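Local coordinates for protein 1,3-alpha-isomaltosidase (Kribbella flavida DSM 17836, PDB 5X3I) that hydrolyses the alpha-1,3-glucosidic linkages of the cyclic tetrasaccharide cyclobis-(1-6)-alpha-nigerosyl inside the cell, yielding isomaltose, at residues Pro277-Ala291 / Ile648-Phe660. The protein carries 1 engineered substitution. Numbering follows the deposited sequence.
Sequences PATVLTGFLDEVGRA and IATDRPLMRPLFF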
loop_
_atom_site.group_PDB
_atom_site.type_symbol
_atom_site.label_atom_id
_atom_site.label_comp_id
_atom_site.label_asym_id
_atom_site.label_seq_id
_atom_site.Cartn_x
_atom_site.Cartn_y
_atom_site.Cartn_z
ATOM N N PRO A 277 -2.637 -17.694 -17.670
ATOM C CA PRO A 277 -2.490 -16.782 -16.530
ATOM C C PRO A 277 -3.748 -16.641 -15.665
ATOM O O PRO A 277 -3.625 -16.551 -14.449
ATOM C CB PRO A 277 -2.134 -15.456 -17.197
ATOM C CG PRO A 277 -1.453 -15.845 -18.441
ATOM C CD PRO A 277 -2.182 -17.062 -18.920
ATOM N N ALA A 278 -4.929 -16.659 -16.273
ATOM C CA ALA A 278 -6.161 -16.555 -15.504
ATOM C C ALA A 278 -6.348 -17.768 -14.599
ATOM O O ALA A 278 -6.743 -17.631 -13.447
ATOM C CB ALA A 278 -7.367 -16.390 -16.433
ATOM N N THR A 279 -6.066 -18.954 -15.125
ATOM C CA THR A 279 -6.195 -20.176 -14.340
ATOM C C THR A 279 -5.157 -20.225 -13.214
ATOM O O THR A 279 -5.436 -20.709 -12.129
ATOM C CB THR A 279 -6.060 -21.428 -15.222
ATOM O OG1 THR A 279 -7.073 -21.404 -16.231
ATOM C CG2 THR A 279 -6.222 -22.696 -14.396
ATOM N N VAL A 280 -3.967 -19.709 -13.478
ATOM C CA VAL A 280 -2.959 -19.568 -12.430
ATOM C C VAL A 280 -3.491 -18.653 -11.325
ATOM O O VAL A 280 -3.424 -18.989 -10.146
ATOM C CB VAL A 280 -1.639 -19.015 -12.979
ATOM C CG1 VAL A 280 -0.742 -18.540 -11.846
ATOM C CG2 VAL A 280 -0.921 -20.078 -13.808
ATOM N N LEU A 281 -4.045 -17.513 -11.716
ATOM C CA LEU A 281 -4.595 -16.581 -10.740
ATOM C C LEU A 281 -5.737 -17.220 -9.945
ATOM O O LEU A 281 -5.835 -17.031 -8.737
ATOM C CB LEU A 281 -5.055 -15.298 -11.428
ATOM C CG LEU A 281 -5.494 -14.142 -10.524
ATOM C CD1 LEU A 281 -4.504 -13.932 -9.376
ATOM C CD2 LEU A 281 -5.636 -12.882 -11.356
ATOM N N THR A 282 -6.569 -18.009 -10.618
ATOM C CA THR A 282 -7.691 -18.665 -9.959
ATOM C C THR A 282 -7.206 -19.566 -8.830
ATOM O O THR A 282 -7.778 -19.580 -7.745
ATOM C CB THR A 282 -8.524 -19.498 -10.951
ATOM O OG1 THR A 282 -9.078 -18.642 -11.954
ATOM C CG2 THR A 282 -9.644 -20.232 -10.237
ATOM N N GLY A 283 -6.145 -20.320 -9.094
ATOM C CA GLY A 283 -5.558 -21.169 -8.075
ATOM C C GLY A 283 -5.091 -20.375 -6.865
ATOM O O GLY A 283 -5.370 -20.748 -5.735
ATOM N N PHE A 284 -4.376 -19.284 -7.111
ATOM C CA PHE A 284 -3.943 -18.378 -6.047
ATOM C C PHE A 284 -5.150 -17.856 -5.247
ATOM O O PHE A 284 -5.193 -17.982 -4.031
ATOM C CB PHE A 284 -3.139 -17.216 -6.643
ATOM C CG PHE A 284 -2.553 -16.262 -5.622
ATOM C CD1 PHE A 284 -1.877 -16.730 -4.510
ATOM C CD2 PHE A 284 -2.653 -14.891 -5.806
ATOM C CE1 PHE A 284 -1.325 -15.856 -3.599
ATOM C CE2 PHE A 284 -2.109 -14.013 -4.898
ATOM C CZ PHE A 284 -1.445 -14.491 -3.796
ATOM N N LEU A 285 -6.141 -17.306 -5.939
ATOM C CA LEU A 285 -7.256 -16.644 -5.252
ATOM C C LEU A 285 -8.170 -17.650 -4.549
ATOM O O LEU A 285 -8.698 -17.359 -3.483
ATOM C CB LEU A 285 -8.052 -15.775 -6.232
ATOM C CG LEU A 285 -7.280 -14.648 -6.937
ATOM C CD1 LEU A 285 -8.218 -13.681 -7.667
ATOM C CD2 LEU A 285 -6.363 -13.901 -5.980
ATOM N N ASP A 286 -8.341 -18.838 -5.131
ATOM C CA ASP A 286 -9.056 -19.919 -4.449
ATOM C C ASP A 286 -8.428 -20.202 -3.094
ATOM O O ASP A 286 -9.110 -20.548 -2.136
ATOM C CB ASP A 286 -9.058 -21.209 -5.274
ATOM C CG ASP A 286 -10.183 -21.256 -6.290
ATOM O OD1 ASP A 286 -11.016 -20.329 -6.291
ATOM O OD2 ASP A 286 -10.224 -22.218 -7.089
ATOM N N GLU A 287 -7.108 -20.097 -3.045
ATOM C CA GLU A 287 -6.376 -20.314 -1.812
ATOM C C GLU A 287 -6.401 -19.119 -0.851
ATOM O O GLU A 287 -6.634 -19.290 0.333
ATOM C CB GLU A 287 -4.924 -20.676 -2.159
ATOM C CG GLU A 287 -4.030 -20.985 -0.982
ATOM C CD GLU A 287 -2.593 -21.314 -1.407
ATOM O OE1 GLU A 287 -1.667 -20.877 -0.698
ATOM O OE2 GLU A 287 -2.401 -21.989 -2.448
ATOM N N VAL A 288 -6.089 -17.927 -1.343
ATOM C CA VAL A 288 -5.939 -16.787 -0.432
ATOM C C VAL A 288 -7.109 -15.788 -0.342
ATOM O O VAL A 288 -7.097 -14.895 0.497
ATOM C CB VAL A 288 -4.666 -16.023 -0.767
ATOM C CG1 VAL A 288 -3.496 -17.016 -0.840
ATOM C CG2 VAL A 288 -4.811 -15.273 -2.076
ATOM N N GLY A 289 -8.136 -15.976 -1.154
ATOM C CA GLY A 289 -9.226 -15.020 -1.204
ATOM C C GLY A 289 -9.348 -14.188 -2.464
ATOM O O GLY A 289 -8.406 -14.046 -3.249
ATOM N N ARG A 290 -10.547 -13.625 -2.631
ATOM C CA ARG A 290 -10.998 -13.045 -3.884
ATOM C C ARG A 290 -11.983 -11.885 -3.619
ATOM O O ARG A 290 -12.665 -11.869 -2.605
ATOM C CB ARG A 290 -11.657 -14.138 -4.735
ATOM C CG ARG A 290 -12.216 -13.716 -6.070
ATOM C CD ARG A 290 -12.953 -14.879 -6.738
ATOM N NE ARG A 290 -12.044 -15.826 -7.381
ATOM C CZ ARG A 290 -11.775 -17.043 -6.918
ATOM N NH1 ARG A 290 -12.335 -17.482 -5.801
ATOM N NH2 ARG A 290 -10.943 -17.824 -7.582
ATOM N N ALA A 291 -12.044 -10.925 -4.533
ATOM C CA ALA A 291 -12.965 -9.808 -4.388
ATOM C C ALA A 291 -14.402 -10.295 -4.410
ATOM O O ALA A 291 -14.710 -11.327 -4.988
ATOM C CB ALA A 291 -12.752 -8.792 -5.477
ATOM N N ILE A 648 -14.600 -11.143 -11.286
ATOM C CA ILE A 648 -14.749 -11.852 -10.031
ATOM C C ILE A 648 -15.144 -13.310 -10.275
ATOM O O ILE A 648 -14.741 -14.207 -9.531
ATOM C CB ILE A 648 -15.767 -11.147 -9.136
ATOM C CG1 ILE A 648 -15.102 -9.923 -8.494
ATOM C CG2 ILE A 648 -16.321 -12.082 -8.068
ATOM C CD1 ILE A 648 -16.078 -8.895 -7.960
ATOM N N ALA A 649 -15.918 -13.541 -11.329
ATOM C CA ALA A 649 -16.335 -14.893 -11.671
ATOM C C ALA A 649 -15.239 -15.706 -12.354
ATOM O O ALA A 649 -15.058 -16.860 -12.030
ATOM C CB ALA A 649 -17.590 -14.856 -12.563
ATOM N N THR A 650 -14.580 -15.131 -13.354
ATOM C CA THR A 650 -13.550 -15.843 -14.104
ATOM C C THR A 650 -12.095 -15.628 -13.672
ATOM O O THR A 650 -11.213 -16.319 -14.167
ATOM C CB THR A 650 -13.622 -15.482 -15.586
ATOM O OG1 THR A 650 -13.077 -14.175 -15.786
ATOM C CG2 THR A 650 -15.067 -15.542 -16.090
ATOM N N ASP A 651 -11.862 -14.653 -12.793
ATOM C CA ASP A 651 -10.524 -14.213 -12.374
ATOM C C ASP A 651 -9.708 -13.520 -13.473
ATOM O O ASP A 651 -8.593 -13.075 -13.220
ATOM C CB ASP A 651 -9.745 -15.380 -11.771
ATOM C CG ASP A 651 -10.383 -15.873 -10.514
ATOM O OD1 ASP A 651 -10.798 -15.011 -9.714
ATOM O OD2 ASP A 651 -10.524 -17.095 -10.338
ATOM N N ARG A 652 -10.244 -13.436 -14.686
ATOM C CA ARG A 652 -9.632 -12.591 -15.711
ATOM C C ARG A 652 -9.722 -11.131 -15.280
ATOM O O ARG A 652 -10.818 -10.626 -15.083
ATOM C CB ARG A 652 -10.307 -12.778 -17.072
ATOM C CG ARG A 652 -10.118 -14.150 -17.715
ATOM C CD ARG A 652 -10.063 -14.037 -19.241
ATOM N NE ARG A 652 -11.356 -14.257 -19.860
ATOM C CZ ARG A 652 -11.663 -13.923 -21.111
ATOM N NH1 ARG A 652 -10.770 -13.336 -21.897
ATOM N NH2 ARG A 652 -12.876 -14.170 -21.574
ATOM N N PRO A 653 -8.570 -10.459 -15.123
ATOM C CA PRO A 653 -8.499 -9.134 -14.489
ATOM C C PRO A 653 -9.317 -8.024 -15.149
ATOM O O PRO A 653 -9.593 -8.067 -16.341
ATOM C CB PRO A 653 -7.010 -8.797 -14.568
ATOM C CG PRO A 653 -6.343 -10.137 -14.477
ATOM C CD PRO A 653 -7.227 -11.036 -15.315
ATOM N N LEU A 654 -9.689 -7.036 -14.344
ATOM C CA LEU A 654 -10.404 -5.861 -14.828
ATOM C C LEU A 654 -9.468 -4.876 -15.517
ATOM O O LEU A 654 -9.743 -4.430 -16.621
ATOM C CB LEU A 654 -11.140 -5.176 -13.675
ATOM C CG LEU A 654 -11.947 -3.928 -14.023
ATOM C CD1 LEU A 654 -12.910 -4.223 -15.176
ATOM C CD2 LEU A 654 -12.699 -3.419 -12.776
ATOM N N MET A 655 -8.346 -4.552 -14.880
ATOM C CA MET A 655 -7.335 -3.765 -15.558
ATOM C C MET A 655 -6.268 -4.786 -15.972
ATOM O O MET A 655 -5.425 -5.186 -15.174
ATOM C CB MET A 655 -6.796 -2.684 -14.607
ATOM C CG MET A 655 -5.786 -1.705 -15.174
ATOM S SD MET A 655 -5.269 -0.523 -13.912
ATOM C CE MET A 655 -4.280 0.609 -14.864
ATOM N N ARG A 656 -6.266 -5.135 -17.255
ATOM C CA ARG A 656 -5.727 -6.429 -17.668
ATOM C C ARG A 656 -4.534 -6.338 -18.599
ATOM O O ARG A 656 -4.684 -5.958 -19.762
ATOM C CB ARG A 656 -6.829 -7.272 -18.328
ATOM C CG ARG A 656 -6.430 -8.718 -18.635
ATOM C CD ARG A 656 -7.517 -9.434 -19.429
ATOM N NE ARG A 656 -8.828 -9.301 -18.803
ATOM C CZ ARG A 656 -9.971 -9.669 -19.374
ATOM N NH1 ARG A 656 -9.972 -10.201 -20.587
ATOM N NH2 ARG A 656 -11.119 -9.504 -18.731
ATOM N N PRO A 657 -3.347 -6.707 -18.093
ATOM C CA PRO A 657 -2.167 -6.844 -18.949
ATOM C C PRO A 657 -2.476 -7.779 -20.111
ATOM O O PRO A 657 -3.225 -8.728 -19.941
ATOM C CB PRO A 657 -1.117 -7.450 -18.010
ATOM C CG PRO A 657 -1.533 -7.028 -16.659
ATOM C CD PRO A 657 -3.041 -7.023 -16.688
ATOM N N LEU A 658 -1.917 -7.506 -21.275
ATOM C CA LEU A 658 -2.240 -8.288 -22.458
ATOM C C LEU A 658 -1.806 -9.754 -22.378
ATOM O O LEU A 658 -2.292 -10.573 -23.148
ATOM C CB LEU A 658 -1.633 -7.640 -23.700
ATOM C CG LEU A 658 -2.497 -6.591 -24.401
ATOM C CD1 LEU A 658 -2.660 -5.363 -23.540
ATOM C CD2 LEU A 658 -1.896 -6.216 -25.742
ATOM N N PHE A 659 -0.925 -10.104 -21.445
ATOM C CA PHE A 659 -0.434 -11.483 -21.416
ATOM C C PHE A 659 -1.504 -12.463 -20.942
ATOM O O PHE A 659 -1.366 -13.665 -21.124
ATOM C CB PHE A 659 0.847 -11.607 -20.573
ATOM C CG PHE A 659 0.638 -11.567 -19.077
ATOM C CD1 PHE A 659 0.336 -12.714 -18.369
ATOM C CD2 PHE A 659 0.828 -10.396 -18.374
ATOM C CE1 PHE A 659 0.172 -12.680 -16.999
ATOM C CE2 PHE A 659 0.668 -10.360 -17.004
ATOM C CZ PHE A 659 0.343 -11.503 -16.319
ATOM N N PHE A 660 -2.590 -11.955 -20.366
ATOM C CA PHE A 660 -3.670 -12.835 -19.933
ATOM C C PHE A 660 -4.404 -13.446 -21.111
ATOM O O PHE A 660 -4.703 -14.636 -21.123
ATOM C CB PHE A 660 -4.666 -12.086 -19.039
ATOM C CG PHE A 660 -4.223 -11.983 -17.611
ATOM C CD1 PHE A 660 -4.609 -12.931 -16.688
ATOM C CD2 PHE A 660 -3.392 -10.961 -17.206
ATOM C CE1 PHE A 660 -4.190 -12.849 -15.384
ATOM C CE2 PHE A 660 -2.962 -10.874 -15.900
ATOM C CZ PHE A 660 -3.363 -11.814 -14.988
HETATM O O HOH W 1 -5.646 -16.125 -19.128
HETATM O O HOH W 2 -9.900 -19.480 -14.443
#
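P277 lies over one face of the F660 ring in a CH-pi contact, its CB 4.0 Å from the ring centroid. The F659 ring reaches the same face with its CE1, whereas CG of P653 covers the opposite one and the carbonyl O of P657 lies at the edge. F659 also presents its own edge to P277, CD1 standing 3.6 Å from the proline CG. The third flat group, the R290 guanidinium, carries L285 CB on one face and has the carboxylates of D286 and D651 at its edge. It takes D651 side-on and nearly coplanar (24° between planes): NE meets the syn lone pair of OD1 at 2.8 Å, almost straight at 179°, and NH2 reaches OD2 at 2.9 Å. NH1 and NH2 converge on OD1 of D286, so two carboxylates fix the guanidinium's rotation and probably offset its charge. A bend at chi3 (-79°) in the otherwise extended arginine brings its NE edge round to D651. The T282 and D651 side chains cross at about a right angle, which puts T282 OG1 2.7 Å from D651 OD2, while L281 CD2 packs against D651 O. A water bridges A278 N and F660 O. With D651 leaving helix 622-650 at positive phi, the salt-bridge network joins helix 277-288, which follows strand 267-274 and precedes the barrel, to the entry into the C-terminal beta sheet: an interdomain junction of the multidomain family 31 glycoside hydrolase fold.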